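Local coordinates for protein putative pectin lyase (Geobacillus virus E2, PDB 7CHU) that is a trimeric tailspike of a deep-sea thermophilic bacteriophage, probably recognising and possibly cleaving polysaccharide on the surface of its bacterial host, at residues A[423-434]-A[450-461]. Sequence-based numbering, arbitrary orientation.
Sequences NFIQPKGTNASF and GANASGTDNSNV
With CG trans to the backbone N (chi1 -175°) and the chain straight on to CD, Gln-426 sends its amide down among the turns of 450-461. A chi3 of 83° then turns the amide so that both ends are used. Gln-426 OE1 receives Ser-454 N at 2.7 Å, in the carbonyl plane and on a lone pair. Gln-426 NE2 gives one hydrogen to Asn-452 O at 3.0 Å, which it meets from above that carbonyl's plane, and the other to Ser-433 OG; both acceptors lie close to the Gln-426 amide plane, so this buried amide has bonds at both ends, which fix its rotation. Val-461 CG1 packs against CB of the same glutamine.

The carboxylate of Asp-457 reaches the 428-431 turn: the anti lone pair of Asp-457 OD1 takes Gly-429 N at 2.7 Å in an almost perfectly straight bond. Gly-429 also offers its O to Gly-455 N at 2.7 Å, and the backbones run so close here that Gly-429 CA lies 3.6 Å from Thr-456 O. Ala-453 CB sits against Gly-429 O within the turn; beyond it, Ala-432 CB lies 3.3 Å from Ala-451 O.

Where the pair of strands is exposed, the amides of Asn-423 and Asn-460 stack, their planes 22° apart. Asn-416, from a neighbouring loop, bonds Ser-433 OG, Ala-432 O and Lys-428 N, while a second subunit packs on Ala-432 and Phe-434.

Ser-454 OG accepts Thr-456 N, making an ST turn, and a type II turn follows from Thr-456 to Ser-459. Together these are two strand-to-strand connections joined side by side, 427-432 linking 423-426 to 433-438 and 452-458 linking 446-451 to 459-469, in the antiparallel beta region that follows the parallel beta-helix of this tailspike.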
ATOM      1  N   ASN A 423       6.548 -38.267  -6.314  1.00 24.45           N
ATOM      2  CA  ASN A 423       7.358 -38.771  -5.224  1.00 26.95           C
ATOM      3  C   ASN A 423       6.927 -38.192  -3.886  1.00 22.75           C
ATOM      4  O   ASN A 423       6.328 -37.121  -3.799  1.00 26.20           O
ATOM      5  CB  ASN A 423       8.834 -38.450  -5.461  1.00 31.31           C
ATOM      6  CG  ASN A 423       9.326 -38.977  -6.782  1.00 33.14           C
ATOM      7  OD1 ASN A 423       9.880 -38.240  -7.593  1.00 39.04           O
ATOM      8  ND2 ASN A 423       9.138 -40.260  -7.000  1.00 29.91           N
ATOM      9  N   PHE A 424       7.272 -38.920  -2.839  1.00 22.40           N
ATOM     10  CA  PHE A 424       7.144 -38.463  -1.465  1.00 20.90           C
ATOM     11  C   PHE A 424       8.547 -38.224  -0.928  1.00 23.84           C
ATOM     12  O   PHE A 424       9.359 -39.155  -0.883  1.00 21.88           O
ATOM     13  CB  PHE A 424       6.393 -39.499  -0.625  1.00 20.00           C
ATOM     14  CG  PHE A 424       4.966 -39.714  -1.071  1.00 22.70           C
ATOM     15  CD1 PHE A 424       3.992 -38.759  -0.798  1.00 21.45           C
ATOM     16  CD2 PHE A 424       4.598 -40.862  -1.767  1.00 26.45           C
ATOM     17  CE1 PHE A 424       2.656 -38.951  -1.209  1.00 25.42           C
ATOM     18  CE2 PHE A 424       3.279 -41.059  -2.182  1.00 30.69           C
ATOM     19  CZ  PHE A 424       2.305 -40.087  -1.904  1.00 25.29           C
ATOM     20  N   ILE A 425       8.835 -36.985  -0.537  1.00 18.72           N
ATOM     21  CA  ILE A 425      10.179 -36.576  -0.137  1.00 22.26           C
ATOM     22  C   ILE A 425      10.254 -36.515   1.380  1.00 16.69           C
ATOM     23  O   ILE A 425       9.368 -35.949   2.028  1.00 18.87           O
ATOM     24  CB  ILE A 425      10.544 -35.219  -0.760  1.00 22.71           C
ATOM     25  CG1 ILE A 425      10.590 -35.367  -2.284  1.00 24.13           C
ATOM     26  CG2 ILE A 425      11.855 -34.711  -0.173  1.00 23.29           C
ATOM     27  CD1 ILE A 425      11.081 -34.131  -3.011  1.00 31.58           C
ATOM     28  N   GLN A 426      11.297 -37.108   1.943  1.00 18.84           N
ATOM     29  CA  GLN A 426      11.592 -37.088   3.370  1.00 21.91           C
ATOM     30  C   GLN A 426      12.693 -36.066   3.608  1.00 24.21           C
ATOM     31  O   GLN A 426      13.864 -36.341   3.290  1.00 26.89           O
ATOM     32  CB  GLN A 426      12.034 -38.479   3.851  1.00 18.93           C
ATOM     33  CG  GLN A 426      12.259 -38.591   5.344  1.00 18.78           C
ATOM     34  CD  GLN A 426      12.678 -40.006   5.760  1.00 28.12           C
ATOM     35  OE1 GLN A 426      13.856 -40.370   5.685  1.00 24.81           O
ATOM     36  NE2 GLN A 426      11.714 -40.807   6.189  1.00 21.32           N
ATOM     37  N   PRO A 427      12.384 -34.888   4.165  1.00 26.22           N
ATOM     38  CA  PRO A 427      13.410 -33.831   4.275  1.00 24.41           C
ATOM     39  C   PRO A 427      14.555 -34.175   5.207  1.00 27.70           C
ATOM     40  O   PRO A 427      15.719 -33.958   4.849  1.00 31.06           O
ATOM     41  CB  PRO A 427      12.608 -32.628   4.791  1.00 27.38           C
ATOM     42  CG  PRO A 427      11.233 -32.906   4.451  1.00 25.20           C
ATOM     43  CD  PRO A 427      11.056 -34.387   4.545  1.00 22.35           C
ATOM     44  N   LYS A 428      14.262 -34.685   6.409  1.00 29.02           N
ATOM     45  CA  LYS A 428      15.286 -35.061   7.385  1.00 27.80           C
ATOM     46  C   LYS A 428      15.462 -36.575   7.362  1.00 27.65           C
ATOM     47  O   LYS A 428      14.590 -37.313   7.835  1.00 24.55           O
ATOM     48  CB  LYS A 428      14.914 -34.582   8.787  1.00 29.24           C
ATOM     49  CG  LYS A 428      15.963 -34.935   9.849  1.00 27.52           C
ATOM     50  CD  LYS A 428      15.832 -34.020  11.051  1.00 39.27           C
ATOM     51  CE  LYS A 428      17.062 -34.065  11.957  1.00 41.92           C
ATOM     52  NZ  LYS A 428      16.979 -33.037  13.031  1.00 49.72           N
ATOM     53  N   GLY A 429      16.605 -37.033   6.841  1.00 29.66           N
ATOM     54  CA  GLY A 429      16.813 -38.453   6.598  1.00 26.68           C
ATOM     55  C   GLY A 429      17.002 -39.290   7.846  1.00 24.60           C
ATOM     56  O   GLY A 429      16.893 -40.519   7.776  1.00 24.16           O
ATOM     57  N   THR A 430      17.284 -38.662   8.985  1.00 21.73           N
ATOM     58  CA  THR A 430      17.496 -39.412  10.217  1.00 27.85           C
ATOM     59  C   THR A 430      16.212 -39.664  10.989  1.00 28.70           C
ATOM     60  O   THR A 430      16.256 -40.373  12.002  1.00 27.81           O
ATOM     61  CB  THR A 430      18.499 -38.698  11.149  1.00 29.51           C
ATOM     62  OG1 THR A 430      18.051 -37.367  11.429  1.00 34.86           O
ATOM     63  CG2 THR A 430      19.896 -38.643  10.527  1.00 31.37           C
ATOM     64  N   ASN A 431      15.077 -39.110  10.543  1.00 25.66           N
ATOM     65  CA  ASN A 431      13.811 -39.262  11.249  1.00 22.41           C
ATOM     66  C   ASN A 431      12.814 -40.007  10.374  1.00 22.37           C
ATOM     67  O   ASN A 431      12.870 -39.933   9.145  1.00 20.49           O
ATOM     68  CB  ASN A 431      13.224 -37.911  11.654  1.00 23.06           C
ATOM     69  CG  ASN A 431      14.120 -37.147  12.631  1.00 33.71           C
ATOM     70  OD1 ASN A 431      15.027 -37.712  13.236  1.00 34.62           O
ATOM     71  ND2 ASN A 431      13.874 -35.850  12.766  1.00 33.83           N
ATOM     72  N   ALA A 432      11.903 -40.732  11.023  1.00 21.77           N
ATOM     73  CA  ALA A 432      10.777 -41.348  10.328  1.00 21.07           C
ATOM     74  C   ALA A 432       9.838 -40.272   9.767  1.00 18.87           C
ATOM     75  O   ALA A 432      10.048 -39.068   9.943  1.00 20.01           O
ATOM     76  CB  ALA A 432      10.026 -42.280  11.279  1.00 21.26           C
ATOM     77  N   SER A 433       8.779 -40.715   9.086  1.00 16.06           N
ATOM     78  CA  SER A 433       7.742 -39.828   8.587  1.00 16.65           C
ATOM     79  C   SER A 433       6.389 -40.419   8.951  1.00 18.52           C
ATOM     80  O   SER A 433       6.219 -41.643   8.907  1.00 16.48           O
ATOM     81  CB  SER A 433       7.837 -39.669   7.074  1.00 18.69           C
ATOM     82  OG  SER A 433       9.171 -39.399   6.687  1.00 21.21           O
ATOM     83  N   PHE A 434       5.433 -39.563   9.311  1.00 13.65           N
ATOM     84  CA  PHE A 434       4.075 -40.012   9.602  1.00 17.28           C
ATOM     85  C   PHE A 434       3.105 -38.952   9.120  1.00 16.08           C
ATOM     86  O   PHE A 434       3.457 -37.775   9.029  1.00 14.20           O
ATOM     87  CB  PHE A 434       3.856 -40.281  11.097  1.00 15.43           C
ATOM     88  CG  PHE A 434       4.489 -41.549  11.564  1.00 18.45           C
ATOM     89  CD1 PHE A 434       3.824 -42.772  11.406  1.00 18.10           C
ATOM     90  CD2 PHE A 434       5.744 -41.530  12.138  1.00 15.43           C
ATOM     91  CE1 PHE A 434       4.425 -43.950  11.810  1.00 16.52           C
ATOM     92  CE2 PHE A 434       6.378 -42.718  12.551  1.00 18.18           C
ATOM     93  CZ  PHE A 434       5.718 -43.923  12.409  1.00 15.67           C
ATOM     94  N   GLY A 450       2.946 -43.925   7.097  1.00 18.00           N
ATOM     95  CA  GLY A 450       4.253 -43.735   7.705  1.00 18.62           C
ATOM     96  C   GLY A 450       5.368 -44.414   6.939  1.00 19.40           C
ATOM     97  O   GLY A 450       5.130 -45.237   6.048  1.00 20.71           O
ATOM     98  N   ALA A 451       6.600 -44.052   7.299  1.00 19.16           N
ATOM     99  CA  ALA A 451       7.792 -44.591   6.658  1.00 20.65           C
ATOM    100  C   ALA A 451       8.965 -44.486   7.624  1.00 22.38           C
ATOM    101  O   ALA A 451       9.031 -43.569   8.455  1.00 18.02           O
ATOM    102  CB  ALA A 451       8.109 -43.857   5.349  1.00 20.39           C
ATOM    103  N   ASN A 452       9.888 -45.437   7.515  1.00 21.99           N
ATOM    104  CA  ASN A 452      11.097 -45.359   8.321  1.00 25.61           C
ATOM    105  C   ASN A 452      12.014 -44.232   7.844  1.00 24.54           C
ATOM    106  O   ASN A 452      11.912 -43.740   6.719  1.00 23.91           O
ATOM    107  CB  ASN A 452      11.866 -46.681   8.276  1.00 32.25           C
ATOM    108  CG  ASN A 452      11.369 -47.666   9.293  1.00 24.76           C
ATOM    109  OD1 ASN A 452      10.918 -48.748   8.947  1.00 35.19           O
ATOM    110  ND2 ASN A 452      11.429 -47.287  10.555  1.00 29.66           N
ATOM    111  N   ALA A 453      12.938 -43.839   8.719  1.00 21.00           N
ATOM    112  CA  ALA A 453      14.006 -42.935   8.318  1.00 24.21           C
ATOM    113  C   ALA A 453      14.799 -43.538   7.169  1.00 26.73           C
ATOM    114  O   ALA A 453      15.214 -44.698   7.225  1.00 28.16           O
ATOM    115  CB  ALA A 453      14.928 -42.640   9.497  1.00 26.84           C
ATOM    116  N   SER A 454      14.977 -42.749   6.109  1.00 26.62           N
ATOM    117  CA  SER A 454      15.712 -43.175   4.921  1.00 31.86           C
ATOM    118  C   SER A 454      17.227 -43.166   5.098  1.00 32.04           C
ATOM    119  O   SER A 454      17.913 -43.916   4.400  1.00 31.27           O
ATOM    120  CB  SER A 454      15.352 -42.269   3.737  1.00 30.19           C
ATOM    121  OG  SER A 454      16.093 -41.059   3.841  1.00 28.82           O
ATOM    122  N   GLY A 455      17.763 -42.327   5.980  1.00 31.03           N
ATOM    123  CA  GLY A 455      19.193 -42.121   6.058  1.00 32.67           C
ATOM    124  C   GLY A 455      19.730 -40.972   5.221  1.00 37.13           C
ATOM    125  O   GLY A 455      20.871 -40.549   5.439  1.00 41.78           O
ATOM    126  N   THR A 456      18.947 -40.428   4.294  1.00 34.55           N
ATOM    127  CA  THR A 456      19.438 -39.393   3.388  1.00 38.34           C
ATOM    128  C   THR A 456      18.440 -38.248   3.318  1.00 33.31           C
ATOM    129  O   THR A 456      17.265 -38.470   3.010  1.00 36.35           O
ATOM    130  CB  THR A 456      19.681 -39.976   1.988  1.00 39.10           C
ATOM    131  OG1 THR A 456      20.646 -41.029   2.083  1.00 37.91           O
ATOM    132  CG2 THR A 456      20.195 -38.904   1.028  1.00 37.06           C
ATOM    133  N   ASP A 457      18.894 -37.029   3.614  1.00 35.98           N
ATOM    134  CA  ASP A 457      17.992 -35.888   3.539  1.00 31.16           C
ATOM    135  C   ASP A 457      17.445 -35.730   2.125  1.00 33.35           C
ATOM    136  O   ASP A 457      18.149 -35.959   1.135  1.00 34.22           O
ATOM    137  CB  ASP A 457      18.691 -34.591   3.966  1.00 36.15           C
ATOM    138  CG  ASP A 457      19.144 -34.602   5.414  1.00 36.38           C
ATOM    139  OD1 ASP A 457      18.560 -35.324   6.249  1.00 34.81           O
ATOM    140  OD2 ASP A 457      20.087 -33.841   5.721  1.00 46.42           O
ATOM    141  N   ASN A 458      16.170 -35.352   2.040  1.00 31.89           N
ATOM    142  CA  ASN A 458      15.491 -35.020   0.780  1.00 32.71           C
ATOM    143  C   ASN A 458      15.373 -36.208  -0.174  1.00 31.16           C
ATOM    144  O   ASN A 458      15.195 -36.020  -1.379  1.00 35.36           O
ATOM    145  CB  ASN A 458      16.165 -33.833   0.081  1.00 32.71           C
ATOM    146  CG  ASN A 458      16.014 -32.540   0.860  1.00 32.62           C
ATOM    147  OD1 ASN A 458      14.948 -32.254   1.402  1.00 37.02           O
ATOM    148  ND2 ASN A 458      17.079 -31.746   0.914  1.00 35.60           N
ATOM    149  N   SER A 459      15.423 -37.432   0.352  1.00 27.98           N
ATOM    150  CA  SER A 459      15.303 -38.647  -0.441  1.00 29.81           C
ATOM    151  C   SER A 459      13.833 -39.030  -0.685  1.00 31.14           C
ATOM    152  O   SER A 459      12.913 -38.564  -0.008  1.00 28.21           O
ATOM    153  CB  SER A 459      16.023 -39.796   0.259  1.00 28.85           C
ATOM    154  OG  SER A 459      15.272 -40.253   1.367  1.00 35.54           O
ATOM    155  N   ASN A 460      13.621 -39.911  -1.663  1.00 26.51           N
ATOM    156  CA  ASN A 460      12.293 -40.428  -1.969  1.00 29.68           C
ATOM    157  C   ASN A 460      11.992 -41.634  -1.094  1.00 28.21           C
ATOM    158  O   ASN A 460      12.825 -42.533  -0.960  1.00 28.98           O
ATOM    159  CB  ASN A 460      12.182 -40.817  -3.444  1.00 25.86           C
ATOM    160  CG  ASN A 460      12.271 -39.620  -4.360  1.00 29.00           C
ATOM    161  OD1 ASN A 460      11.976 -38.494  -3.949  1.00 28.66           O
ATOM    162  ND2 ASN A 460      12.677 -39.847  -5.606  1.00 28.29           N
ATOM    163  N   VAL A 461      10.801 -41.645  -0.493  1.00 22.49           N
ATOM    164  CA  VAL A 461      10.382 -42.749   0.364  1.00 24.64           C
ATOM    165  C   VAL A 461       9.026 -43.285  -0.091  1.00 25.71           C
ATOM    166  O   VAL A 461       8.280 -42.637  -0.831  1.00 24.84           O
ATOM    167  CB  VAL A 461      10.321 -42.332   1.851  1.00 26.55           C
ATOM    168  CG1 VAL A 461      11.697 -41.924   2.340  1.00 25.60           C
ATOM    169  CG2 VAL A 461       9.307 -41.190   2.058  1.00 20.55           C
TER
HETATM  170  O   HOH W   1       8.385 -41.557  -3.196  1.00 29.08           O
HETATM  171  O   HOH W   2      15.814 -31.062   3.898  1.00 34.37           O